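Local structure of short-chain dehydrogenase/reductase SDR (Paraburkholderia phymatum, 5VA8) at residues 40-45 with 57-62; 72-77 with 81-86; 151-156 with 261-266; 187-192 with 241-246. The protein probably catalyses NADP(H)-dependent oxidation or reduction, as a tetrameric short-chain dehydrogenase/reductase that binds NADP on a Rossmann fold. All blocks are in the same frame, centred on the assembly; numbering follows the deposited sequence.

Contact 1 of 4, residues 40-45 with 57-62; sequences VNVTIV and AAIRAN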
# COMPACT_ATOMS: atom_id res chain seq x y z
N VAL A 40 -24.70 21.79 10.40
CA VAL A 40 -23.68 21.78 11.45
C VAL A 40 -23.32 23.21 11.82
O VAL A 40 -23.10 24.06 10.95
CB VAL A 40 -22.42 21.02 10.97
CG1 VAL A 40 -21.35 21.05 12.06
CG2 VAL A 40 -22.78 19.59 10.58
N ASN A 41 -23.26 23.49 13.13
CA ASN A 41 -22.73 24.76 13.60
C ASN A 41 -21.21 24.75 13.46
O ASN A 41 -20.55 23.85 13.98
CB ASN A 41 -23.14 25.00 15.05
CG ASN A 41 -24.64 25.10 15.21
OD1 ASN A 41 -25.30 25.84 14.49
ND2 ASN A 41 -25.18 24.35 16.16
N VAL A 42 -20.64 25.72 12.74
CA VAL A 42 -19.23 25.66 12.40
C VAL A 42 -18.48 26.81 13.06
O VAL A 42 -18.94 27.95 13.07
CB VAL A 42 -18.98 25.65 10.88
CG1 VAL A 42 -19.50 24.34 10.26
CG2 VAL A 42 -19.61 26.87 10.21
N THR A 43 -17.32 26.49 13.62
CA THR A 43 -16.34 27.47 14.06
C THR A 43 -15.19 27.42 13.06
O THR A 43 -14.55 26.37 12.92
CB THR A 43 -15.86 27.15 15.47
OG1 THR A 43 -16.95 27.27 16.38
CG2 THR A 43 -14.74 28.10 15.89
N ILE A 44 -14.97 28.52 12.35
CA ILE A 44 -13.93 28.58 11.33
C ILE A 44 -12.76 29.41 11.84
O ILE A 44 -12.95 30.43 12.53
CB ILE A 44 -14.43 29.11 9.97
CG1 ILE A 44 -15.05 30.50 10.08
CG2 ILE A 44 -15.46 28.14 9.36
CD1 ILE A 44 -15.39 31.09 8.70
N VAL A 45 -11.55 28.96 11.53
CA VAL A 45 -10.31 29.53 12.04
C VAL A 45 -9.45 29.97 10.87
O VAL A 45 -9.26 29.21 9.91
CB VAL A 45 -9.55 28.50 12.90
CG1 VAL A 45 -8.24 29.09 13.37
CG2 VAL A 45 -10.39 28.04 14.10
N ALA A 57 -19.60 35.55 7.39
CA ALA A 57 -20.88 36.16 7.03
C ALA A 57 -21.54 35.41 5.89
O ALA A 57 -22.77 35.22 5.89
CB ALA A 57 -20.68 37.63 6.65
N ALA A 58 -20.76 34.97 4.90
CA ALA A 58 -21.33 34.22 3.79
C ALA A 58 -21.97 32.92 4.25
O ALA A 58 -23.07 32.58 3.82
CB ALA A 58 -20.25 33.94 2.74
N ILE A 59 -21.29 32.17 5.13
CA ILE A 59 -21.83 30.89 5.57
C ILE A 59 -23.09 31.10 6.41
O ILE A 59 -24.07 30.36 6.28
CB ILE A 59 -20.75 30.10 6.34
CG1 ILE A 59 -19.60 29.74 5.39
CG2 ILE A 59 -21.34 28.83 6.95
CD1 ILE A 59 -18.41 29.08 6.10
N ARG A 60 -23.09 32.13 7.27
CA ARG A 60 -24.30 32.49 8.01
C ARG A 60 -25.47 32.73 7.07
O ARG A 60 -26.57 32.21 7.28
CB ARG A 60 -24.06 33.75 8.84
CG ARG A 60 -23.61 33.48 10.23
CD ARG A 60 -23.39 34.78 11.01
NE ARG A 60 -22.25 34.57 11.88
CZ ARG A 60 -21.08 35.19 11.77
NH1 ARG A 60 -20.90 36.14 10.85
NH2 ARG A 60 -20.10 34.88 12.61
N ALA A 61 -25.24 33.53 6.02
CA ALA A 61 -26.31 33.86 5.10
C ALA A 61 -26.74 32.64 4.29
O ALA A 61 -27.93 32.45 4.03
CB ALA A 61 -25.87 34.99 4.17
N ASN A 62 -25.79 31.78 3.91
CA ASN A 62 -26.10 30.63 3.07
C ASN A 62 -26.81 29.54 3.85
O ASN A 62 -27.75 28.91 3.34
CB ASN A 62 -24.83 30.06 2.46
CG ASN A 62 -24.25 30.95 1.37
OD1 ASN A 62 -24.92 31.84 0.86
ND2 ASN A 62 -23.00 30.69 1.00

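Contact 2 of 4, residues 72-77 with 81-86; sequences CDITTP and AAALAA. With NAP (NADP nicotinamide-adenine-dinucleotide phosphate), chain E.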
# COMPACT_ATOMS: atom_id res chain seq x y z
N CYS A 72 -6.77 33.41 14.41
CA CYS A 72 -5.57 32.94 15.09
C CYS A 72 -4.76 32.06 14.15
O CYS A 72 -5.27 31.57 13.14
CB CYS A 72 -5.91 32.16 16.37
SG CYS A 72 -6.59 30.52 16.00
N ASP A 73 -3.50 31.88 14.52
CA ASP A 73 -2.61 30.90 13.89
C ASP A 73 -2.82 29.58 14.61
O ASP A 73 -2.46 29.44 15.78
CB ASP A 73 -1.17 31.40 14.02
CG ASP A 73 -0.16 30.49 13.34
OD1 ASP A 73 -0.46 29.32 13.08
OD2 ASP A 73 0.96 30.98 13.09
N ILE A 74 -3.44 28.62 13.92
CA ILE A 74 -3.80 27.36 14.56
C ILE A 74 -2.58 26.50 14.86
O ILE A 74 -2.69 25.52 15.60
CB ILE A 74 -4.81 26.61 13.65
CG1 ILE A 74 -5.56 25.53 14.44
CG2 ILE A 74 -4.11 25.99 12.44
CD1 ILE A 74 -6.42 26.08 15.56
N THR A 75 -1.41 26.87 14.34
CA THR A 75 -0.21 26.07 14.54
C THR A 75 0.58 26.51 15.77
O THR A 75 1.73 26.09 15.93
CB THR A 75 0.69 26.08 13.29
OG1 THR A 75 1.32 27.36 13.10
CG2 THR A 75 -0.11 25.69 12.05
N THR A 76 -0.02 27.32 16.64
CA THR A 76 0.55 27.70 17.93
C THR A 76 -0.33 27.16 19.05
O THR A 76 -1.54 27.01 18.87
CB THR A 76 0.63 29.22 18.07
OG1 THR A 76 -0.69 29.76 18.04
CG2 THR A 76 1.44 29.81 16.91
N PRO A 77 0.25 26.88 20.23
CA PRO A 77 -0.60 26.51 21.37
C PRO A 77 -1.64 27.57 21.71
O PRO A 77 -2.78 27.23 22.05
CB PRO A 77 0.40 26.32 22.52
CG PRO A 77 1.75 26.20 21.86
CD PRO A 77 1.67 26.98 20.59
N ALA A 81 -5.67 27.13 21.68
CA ALA A 81 -6.47 27.46 22.86
C ALA A 81 -7.59 28.42 22.52
O ALA A 81 -8.70 28.31 23.07
CB ALA A 81 -5.58 28.04 23.96
N ALA A 82 -7.33 29.38 21.63
CA ALA A 82 -8.37 30.34 21.24
C ALA A 82 -9.47 29.67 20.44
O ALA A 82 -10.65 30.00 20.58
CB ALA A 82 -7.76 31.49 20.44
N ALA A 83 -9.09 28.73 19.57
CA ALA A 83 -10.08 27.98 18.81
C ALA A 83 -10.95 27.14 19.75
O ALA A 83 -12.18 27.12 19.61
CB ALA A 83 -9.38 27.10 17.78
N LEU A 84 -10.32 26.47 20.71
CA LEU A 84 -11.09 25.64 21.64
C LEU A 84 -11.92 26.47 22.61
O LEU A 84 -12.97 26.02 23.06
CB LEU A 84 -10.14 24.71 22.40
CG LEU A 84 -9.52 23.68 21.44
CD1 LEU A 84 -8.33 22.99 22.09
CD2 LEU A 84 -10.57 22.67 21.01
N ALA A 85 -11.48 27.69 22.95
CA ALA A 85 -12.32 28.54 23.79
C ALA A 85 -13.64 28.84 23.10
O ALA A 85 -14.70 28.88 23.74
CB ALA A 85 -11.59 29.83 24.15
N ALA A 86 -13.60 29.06 21.79
CA ALA A 86 -14.82 29.35 21.03
C ALA A 86 -15.65 28.09 20.82
O ALA A 86 -16.88 28.15 20.83
CB ALA A 86 -14.47 29.98 19.69
PA NAP E . -5.73 28.18 0.55
O1A NAP E . -6.75 28.32 -0.51
O2A NAP E . -4.57 29.16 0.49
O5B NAP E . -6.51 28.32 1.94
C5B NAP E . -5.76 28.22 3.16
C4B NAP E . -6.66 28.69 4.27
O4B NAP E . -6.05 28.35 5.54
C3B NAP E . -6.90 30.20 4.33
O3B NAP E . -8.18 30.45 4.89
C2B NAP E . -5.80 30.66 5.27
O2B NAP E . -6.12 31.97 5.78
C1B NAP E . -5.84 29.52 6.30
N9A NAP E . -4.61 29.34 7.06
C8A NAP E . -3.37 29.04 6.55
N7A NAP E . -2.46 28.81 7.46
C5A NAP E . -3.14 28.99 8.66
C6A NAP E . -2.73 28.91 10.00
N6A NAP E . -1.48 28.61 10.38
N1A NAP E . -3.65 29.15 10.96
C2A NAP E . -4.90 29.44 10.58
N3A NAP E . -5.41 29.55 9.35
C4A NAP E . -4.47 29.31 8.43
O3 NAP E . -5.11 26.71 0.55
PN NAP E . -5.71 25.27 0.19
O1N NAP E . -7.10 25.18 0.67
O2N NAP E . -5.43 25.02 -1.24
O5D NAP E . -4.75 24.35 1.06
C5D NAP E . -5.16 23.85 2.35
C4D NAP E . -4.14 22.80 2.74
O4D NAP E . -4.21 21.71 1.80
C3D NAP E . -2.68 23.27 2.73
O3D NAP E . -1.94 22.62 3.77
C2D NAP E . -2.19 22.79 1.37
O2D NAP E . -0.78 22.61 1.27
C1D NAP E . -2.93 21.46 1.30
N1N NAP E . -3.07 20.92 -0.08
C2N NAP E . -3.54 21.69 -1.07
C3N NAP E . -3.72 21.16 -2.33
C7N NAP E . -4.25 21.92 -3.51
O7N NAP E . -3.97 21.52 -4.65
N7N NAP E . -4.89 23.07 -3.29
C4N NAP E . -3.48 19.81 -2.51
C5N NAP E . -2.98 19.04 -1.47
C6N NAP E . -2.77 19.62 -0.26
P2B NAP E . -5.00 32.91 6.45
O1X NAP E . -4.63 32.27 7.75
O2X NAP E . -3.82 32.99 5.49
O3X NAP E . -5.71 34.27 6.61

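Contact 3 of 4, residues 151-156 with 261-266; sequences VKAPID and GAYPGT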
# COMPACT_ATOMS: atom_id res chain seq x y z
N VAL A 151 1.54 11.89 0.65
CA VAL A 151 1.76 10.72 1.49
C VAL A 151 1.64 9.41 0.70
O VAL A 151 2.12 8.38 1.18
CB VAL A 151 0.79 10.69 2.69
CG1 VAL A 151 0.82 12.03 3.44
CG2 VAL A 151 -0.60 10.37 2.25
N LYS A 152 1.05 9.45 -0.50
CA LYS A 152 0.96 8.27 -1.36
C LYS A 152 2.10 8.22 -2.37
O LYS A 152 2.59 7.14 -2.70
CB LYS A 152 -0.38 8.25 -2.12
CG LYS A 152 -1.63 8.19 -1.26
CD LYS A 152 -1.76 6.86 -0.54
CE LYS A 152 -2.05 5.71 -1.52
NZ LYS A 152 -2.25 4.44 -0.75
N ALA A 153 2.51 9.38 -2.88
CA ALA A 153 3.62 9.46 -3.81
C ALA A 153 4.30 10.80 -3.56
O ALA A 153 3.63 11.84 -3.57
CB ALA A 153 3.15 9.36 -5.26
N PRO A 154 5.61 10.81 -3.30
CA PRO A 154 6.26 12.07 -2.95
C PRO A 154 6.17 13.08 -4.08
O PRO A 154 6.28 12.73 -5.26
CB PRO A 154 7.72 11.65 -2.69
CG PRO A 154 7.89 10.38 -3.50
CD PRO A 154 6.56 9.69 -3.36
N ILE A 155 5.98 14.33 -3.71
CA ILE A 155 5.95 15.43 -4.66
C ILE A 155 7.35 16.02 -4.71
O ILE A 155 7.94 16.30 -3.66
CB ILE A 155 4.91 16.48 -4.24
CG1 ILE A 155 3.50 15.87 -4.26
CG2 ILE A 155 5.00 17.73 -5.12
CD1 ILE A 155 2.43 16.79 -3.73
N ASP A 156 7.89 16.16 -5.93
CA ASP A 156 9.30 16.49 -6.15
C ASP A 156 9.81 17.60 -5.24
O ASP A 156 10.76 17.40 -4.46
CB ASP A 156 9.48 16.87 -7.63
CG ASP A 156 10.90 17.31 -7.97
OD1 ASP A 156 11.85 17.05 -7.18
OD2 ASP A 156 11.08 17.93 -9.04
N GLY A 261 -7.59 10.37 -10.25
CA GLY A 261 -6.83 9.23 -10.72
C GLY A 261 -5.36 9.50 -10.98
O GLY A 261 -4.68 8.63 -11.53
N ALA A 262 -4.86 10.67 -10.58
CA ALA A 262 -3.50 11.07 -10.94
C ALA A 262 -2.45 10.15 -10.33
O ALA A 262 -1.44 9.83 -10.98
CB ALA A 262 -3.26 12.51 -10.51
N TYR A 263 -2.64 9.74 -9.08
CA TYR A 263 -1.74 8.76 -8.47
C TYR A 263 -1.90 7.43 -9.19
O TYR A 263 -3.02 6.94 -9.31
CB TYR A 263 -2.07 8.60 -6.99
CG TYR A 263 -1.42 7.42 -6.29
CD1 TYR A 263 -0.06 7.38 -6.04
CD2 TYR A 263 -2.20 6.36 -5.84
CE1 TYR A 263 0.52 6.30 -5.37
CE2 TYR A 263 -1.64 5.29 -5.17
CZ TYR A 263 -0.29 5.27 -4.94
OH TYR A 263 0.25 4.19 -4.27
N PRO A 264 -0.82 6.83 -9.68
CA PRO A 264 -0.94 5.63 -10.52
C PRO A 264 -1.01 4.31 -9.78
O PRO A 264 -1.19 3.28 -10.43
CB PRO A 264 0.33 5.70 -11.36
CG PRO A 264 1.32 6.29 -10.45
CD PRO A 264 0.56 7.33 -9.66
N GLY A 265 -0.86 4.30 -8.46
CA GLY A 265 -0.79 3.04 -7.74
C GLY A 265 -2.15 2.36 -7.60
O GLY A 265 -3.17 3.01 -7.38
N THR A 266 -2.13 1.04 -7.73
CA THR A 266 -3.35 0.25 -7.60
C THR A 266 -4.03 0.50 -6.26
O THR A 266 -5.26 0.58 -6.19
CB THR A 266 -2.99 -1.23 -7.77
OG1 THR A 266 -2.33 -1.40 -9.03
CG2 THR A 266 -4.24 -2.13 -7.71
O HOH W 1 2.21 4.56 -1.64

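Contact 4 of 4, residues 187-192 with 241-246; sequences NNLLPG and AFLCSV. With NAP (NADP nicotinamide-adenine-dinucleotide phosphate), chain E; TCE (3,3',3''-phosphanetriyltripropanoic acid), chain F.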
# COMPACT_ATOMS: atom_id res chain seq x y z
N ASN A 187 -10.22 9.93 10.01
CA ASN A 187 -9.86 9.61 8.64
C ASN A 187 -9.10 10.78 8.04
O ASN A 187 -9.16 11.90 8.55
CB ASN A 187 -11.10 9.31 7.78
CG ASN A 187 -11.82 8.06 8.23
OD1 ASN A 187 -11.32 6.95 8.05
ND2 ASN A 187 -13.01 8.23 8.81
N ASN A 188 -8.38 10.50 6.96
CA ASN A 188 -7.61 11.52 6.27
C ASN A 188 -8.16 11.71 4.86
O ASN A 188 -8.50 10.74 4.18
CB ASN A 188 -6.13 11.13 6.21
CG ASN A 188 -5.59 10.73 7.58
OD1 ASN A 188 -5.81 11.43 8.56
ND2 ASN A 188 -4.93 9.57 7.65
N LEU A 189 -8.24 12.97 4.44
CA LEU A 189 -8.64 13.35 3.09
C LEU A 189 -7.41 13.88 2.38
O LEU A 189 -6.83 14.88 2.82
CB LEU A 189 -9.73 14.41 3.11
CG LEU A 189 -11.20 13.99 3.13
CD1 LEU A 189 -12.07 15.23 2.99
CD2 LEU A 189 -11.51 12.97 2.03
N LEU A 190 -7.03 13.23 1.29
CA LEU A 190 -5.77 13.50 0.59
C LEU A 190 -6.07 14.19 -0.73
O LEU A 190 -6.44 13.52 -1.71
CB LEU A 190 -5.00 12.20 0.33
CG LEU A 190 -4.39 11.38 1.48
CD1 LEU A 190 -5.39 11.01 2.57
CD2 LEU A 190 -3.81 10.10 0.89
N PRO A 191 -5.92 15.51 -0.83
CA PRO A 191 -6.17 16.18 -2.11
C PRO A 191 -5.04 15.93 -3.10
O PRO A 191 -3.86 15.96 -2.74
CB PRO A 191 -6.25 17.67 -1.75
CG PRO A 191 -6.00 17.77 -0.28
CD PRO A 191 -5.50 16.45 0.23
N GLY A 192 -5.43 15.67 -4.35
CA GLY A 192 -4.57 15.92 -5.49
C GLY A 192 -4.55 17.41 -5.76
O GLY A 192 -4.59 18.19 -4.80
N ALA A 241 -17.97 16.08 4.36
CA ALA A 241 -19.27 15.98 5.03
C ALA A 241 -19.74 14.54 5.10
O ALA A 241 -20.29 14.11 6.12
CB ALA A 241 -20.30 16.86 4.33
N PHE A 242 -19.52 13.76 4.03
CA PHE A 242 -19.93 12.36 4.10
C PHE A 242 -19.17 11.62 5.20
O PHE A 242 -19.77 10.86 5.98
CB PHE A 242 -19.73 11.65 2.76
CG PHE A 242 -20.24 10.24 2.79
CD1 PHE A 242 -21.59 9.99 2.65
CD2 PHE A 242 -19.38 9.19 3.07
CE1 PHE A 242 -22.09 8.69 2.72
CE2 PHE A 242 -19.88 7.89 3.15
CZ PHE A 242 -21.22 7.65 2.97
N LEU A 243 -17.85 11.83 5.30
CA LEU A 243 -17.08 11.19 6.37
C LEU A 243 -17.59 11.61 7.73
O LEU A 243 -17.55 10.82 8.69
CB LEU A 243 -15.60 11.54 6.26
CG LEU A 243 -14.80 10.81 5.18
CD1 LEU A 243 -13.40 11.42 5.09
CD2 LEU A 243 -14.72 9.31 5.47
N CYS A 244 -18.09 12.84 7.85
CA CYS A 244 -18.56 13.33 9.13
C CYS A 244 -19.97 12.88 9.46
O CYS A 244 -20.45 13.19 10.56
CB CYS A 244 -18.48 14.86 9.17
SG CYS A 244 -16.79 15.50 9.16
N SER A 245 -20.63 12.15 8.57
CA SER A 245 -22.04 11.84 8.70
C SER A 245 -22.27 10.59 9.55
O SER A 245 -21.35 9.83 9.87
CB SER A 245 -22.67 11.62 7.32
OG SER A 245 -22.31 10.34 6.82
N VAL A 246 -23.54 10.36 9.87
CA VAL A 246 -23.93 9.13 10.55
C VAL A 246 -23.89 7.92 9.64
O VAL A 246 -24.13 6.80 10.11
CB VAL A 246 -25.33 9.27 11.17
CG1 VAL A 246 -25.36 10.47 12.13
CG2 VAL A 246 -26.41 9.39 10.07
PA NAP E . -5.73 28.18 0.55
O1A NAP E . -6.75 28.32 -0.51
O2A NAP E . -4.57 29.16 0.49
O5B NAP E . -6.51 28.32 1.94
C5B NAP E . -5.76 28.22 3.16
C4B NAP E . -6.66 28.69 4.27
O4B NAP E . -6.05 28.35 5.54
C3B NAP E . -6.90 30.20 4.33
O3B NAP E . -8.18 30.45 4.89
C2B NAP E . -5.80 30.66 5.27
O2B NAP E . -6.12 31.97 5.78
C1B NAP E . -5.84 29.52 6.30
N9A NAP E . -4.61 29.34 7.06
C8A NAP E . -3.37 29.04 6.55
N7A NAP E . -2.46 28.81 7.46
C5A NAP E . -3.14 28.99 8.66
C6A NAP E . -2.73 28.91 10.00
N6A NAP E . -1.48 28.61 10.38
N1A NAP E . -3.65 29.15 10.96
C2A NAP E . -4.90 29.44 10.58
N3A NAP E . -5.41 29.55 9.35
C4A NAP E . -4.47 29.31 8.43
O3 NAP E . -5.11 26.71 0.55
PN NAP E . -5.71 25.27 0.19
O1N NAP E . -7.10 25.18 0.67
O2N NAP E . -5.43 25.02 -1.24
O5D NAP E . -4.75 24.35 1.06
C5D NAP E . -5.16 23.85 2.35
C4D NAP E . -4.14 22.80 2.74
O4D NAP E . -4.21 21.71 1.80
C3D NAP E . -2.68 23.27 2.73
O3D NAP E . -1.94 22.62 3.77
C2D NAP E . -2.19 22.79 1.37
O2D NAP E . -0.78 22.61 1.27
C1D NAP E . -2.93 21.46 1.30
N1N NAP E . -3.07 20.92 -0.08
C2N NAP E . -3.54 21.69 -1.07
C3N NAP E . -3.72 21.16 -2.33
C7N NAP E . -4.25 21.92 -3.51
O7N NAP E . -3.97 21.52 -4.65
N7N NAP E . -4.89 23.07 -3.29
C4N NAP E . -3.48 19.81 -2.51
C5N NAP E . -2.98 19.04 -1.47
C6N NAP E . -2.77 19.62 -0.26
P2B NAP E . -5.00 32.91 6.45
O1X NAP E . -4.63 32.27 7.75
O2X NAP E . -3.82 32.99 5.49
O3X NAP E . -5.71 34.27 6.61
O16 TCE F . 1.81 20.40 0.99
C14 TCE F . 1.33 19.76 0.02
O15 TCE F . 1.54 18.53 -0.09
C5 TCE F . 0.50 20.49 -1.04
C2 TCE F . 0.34 19.56 -2.24
P TCE F . -0.89 20.30 -3.41
C3 TCE F . -0.63 22.12 -3.62
C6 TCE F . 0.72 22.19 -4.31
C8 TCE F . 1.10 23.65 -4.42
O10 TCE F . 1.42 24.09 -5.54
O9 TCE F . 1.07 24.39 -3.40
C1 TCE F . -0.80 19.41 -5.02
C4 TCE F . -1.13 17.94 -4.75
C11 TCE F . -0.97 17.19 -6.06
O12 TCE F . -1.25 15.97 -6.14
O13 TCE F . -0.56 17.83 -7.06

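Contact 1 of 4, residues 40-45 with 57-62
The helical bond from N62 N to A58 O (2.8 Å) holds the turn of helix 49-63 that carries I59, the residue through which the helix meets V42 and I44 of the strand. The meeting itself is wholly apolar and spans CA atoms of V42 and I59 that stand 9.0 Å apart. The two branches of I59 divide the work: CG2, anti to the backbone N, comes within 4.2 Å of V42 CG2, and the other arm ends with CD1 4.5 Å from I44 CD1. V42 and I59 cross at about a right angle and touch through one methyl each. I44 CG1 sits between its backbone N and carbonyl carbon (chi1 57°), and the extended arm beyond it carries CD1 toward the helix. A32 of helix 26-37 touches both isoleucines, and V67 of the neighbouring strand touches V42 and I59, which closes a buried aliphatic cluster. Beside this cluster, R60 NH2 bonds to V67 O and N41 OD1 to D66 N, tying helix and strand to residues 66 and 67, where strand 67-71 begins. This is the helix-on-sheet packing of a beta-alpha-beta unit, strand 41-46, helix 49-63 and strand 67-71, in a Rossmann fold.

Contact 2 of 4, residues 72-77 with 81-86
C72 turns its side chain toward A82 and A83 of the helix at the point where strand 67-71 gives way to the loop. D73 follows, and its OD1 is gripped by three donors: N6A of the NADP adenine at 3.0 Å, T75 OG1 at 2.6 Å and T75 N at 2.9 Å. The two T75 groups reach OD1 from the same face of the carboxylate, both well out of its plane, the hydroxyl on the syn side and the N-H on the anti side; the latter bond makes an Asx turn that fixes the acid's rotation. I74 works in two directions. Its N-H meets adenine N1A nearly head-on (3.0 Å, 167°), with CG2 3.5 Å from the same N1A, while CG1, anti to the backbone N (chi1 -162°), sends CD1 the other way to A83 CB, 3.8 Å off. T75 also lays CG2 beside the adenine amino group. T76 is the N-cap: OG1 donates to D73 O and accepts from G79 N, joining the type I turn of residues 73-76 to the helix it starts. P77 opens that helix, its carbonyl O taking the N-H of A81 at 2.9 Å. An acidic residue and the next backbone N-H pairing with the amino group and ring nitrogen of the adenine are characteristic of the adenine pocket of classical SDR enzymes.

Contact 3 of 4, residues 151-156 with 261-266
Bends at chi2 and chi3 of K152 (both -68°) arch its chain over one face of the Y263 ring, and Y263, with CG anti to the backbone N (chi1 168°), swings the ring beneath it. K152 meets the ring on that side at two points, CB over the face and CE near its rim. CB makes a CH-pi contact 4.0 Å from the ring centroid, only 15° off the normal, and CE lies 3.7 Å from Y263 CE2 near the phenol end. A153 comes from another direction: its CB meets the ring edge, close to the plane, 3.9 Å from CD1. Beneath the ring the following loop folds back, so that G265 N stands over the centre of the opposite face. The carbonyl of K152 approaches as well, its O lying 3.5 Å from Y263 CE1. A water donates to this K152 O (2.8 Å) and more weakly to Y263 OH (3.3 Å), bridging the two segments. Both polar ends look to the chain terminus: K152 NZ forms a salt bridge with Y267 OXT, and Y263 OH is hydrogen-bonded to Y267 O. Neighbouring chains pack on it, with Y263 against Y263 of the second subunit and Y263 O accepting from R177 NH2 of the third. The phenol ring is thus sandwiched, and its hydroxyl and the ammonium group share the C-terminal carboxylate. That charge would probably favour a protonated lysine, and the pairing probably helps fix the C-terminal tail, which lies beside neighbouring subunits.

Contact 4 of 4, residues 187-192 with 241-246
A buried carboxamide lies against a leucine methyl: N187 ND2 sits 3.9 Å from L243 CD2, the two side chains meeting at a slant. The buried amide is satisfied by OD1 with Q254 N and ND2 with I251 O. L243 uses its other branch on L189, two residues along the strand and facing the helix, with L243 CD1 3.9 Å from both CG and CD2 of L189. L189 and L243 slide past each other in opposite directions; CG of L243 is anti to its carbonyl carbon (chi1 -76°), which points the fork of methyls at the sheet. The contact thus seats the C-terminal turn of helix 233-243 on strand 184-191 of the Rossmann sheet, with W256 of strand 255-258 and V144 of strand 141-146 also touching L243. F242 O, in the last turn of the helix, accepts from both S245 N and S245 OG, the hydroxyl lying in the carbonyl plane on a lone pair at 2.7 Å; S245 OG in turn receives H247 N. On the outer side, F242 meets the ring of F242 of the third subunit. At the other end the strand runs into the active-site cleft: P191 CG packs 3.5 Å from C5N of the nicotinamide and G192 O lies 3.0 Å from C4N, the carbon that exchanges hydride in such enzymes, while G192 CA is 3.4 Å from O12 of the bound phosphanetriyltripropanoic acid.

Overall arrangement
Contacts 1 and 2 follow each other along the chain and touch in the first half of the Rossmann fold, where V45 packs on C72, I74 and A83; their centres are about 17 Å apart. Contacts 3 and 4 belong to the later half and also touch, through L190 against V151 and K152; contact 4 falls within the chain between the two segments of contact 3. Contacts 1 and 4 each set a helix on the same parallel sheet. Contact 3, about 33 Å from contact 1 by centres, joins the subunits. Contact 2 binds the adenine by hydrogen bonds and contact 4 lies against the nicotinamide, so the cofactor stretches across the carboxyl-terminal ends of the strands.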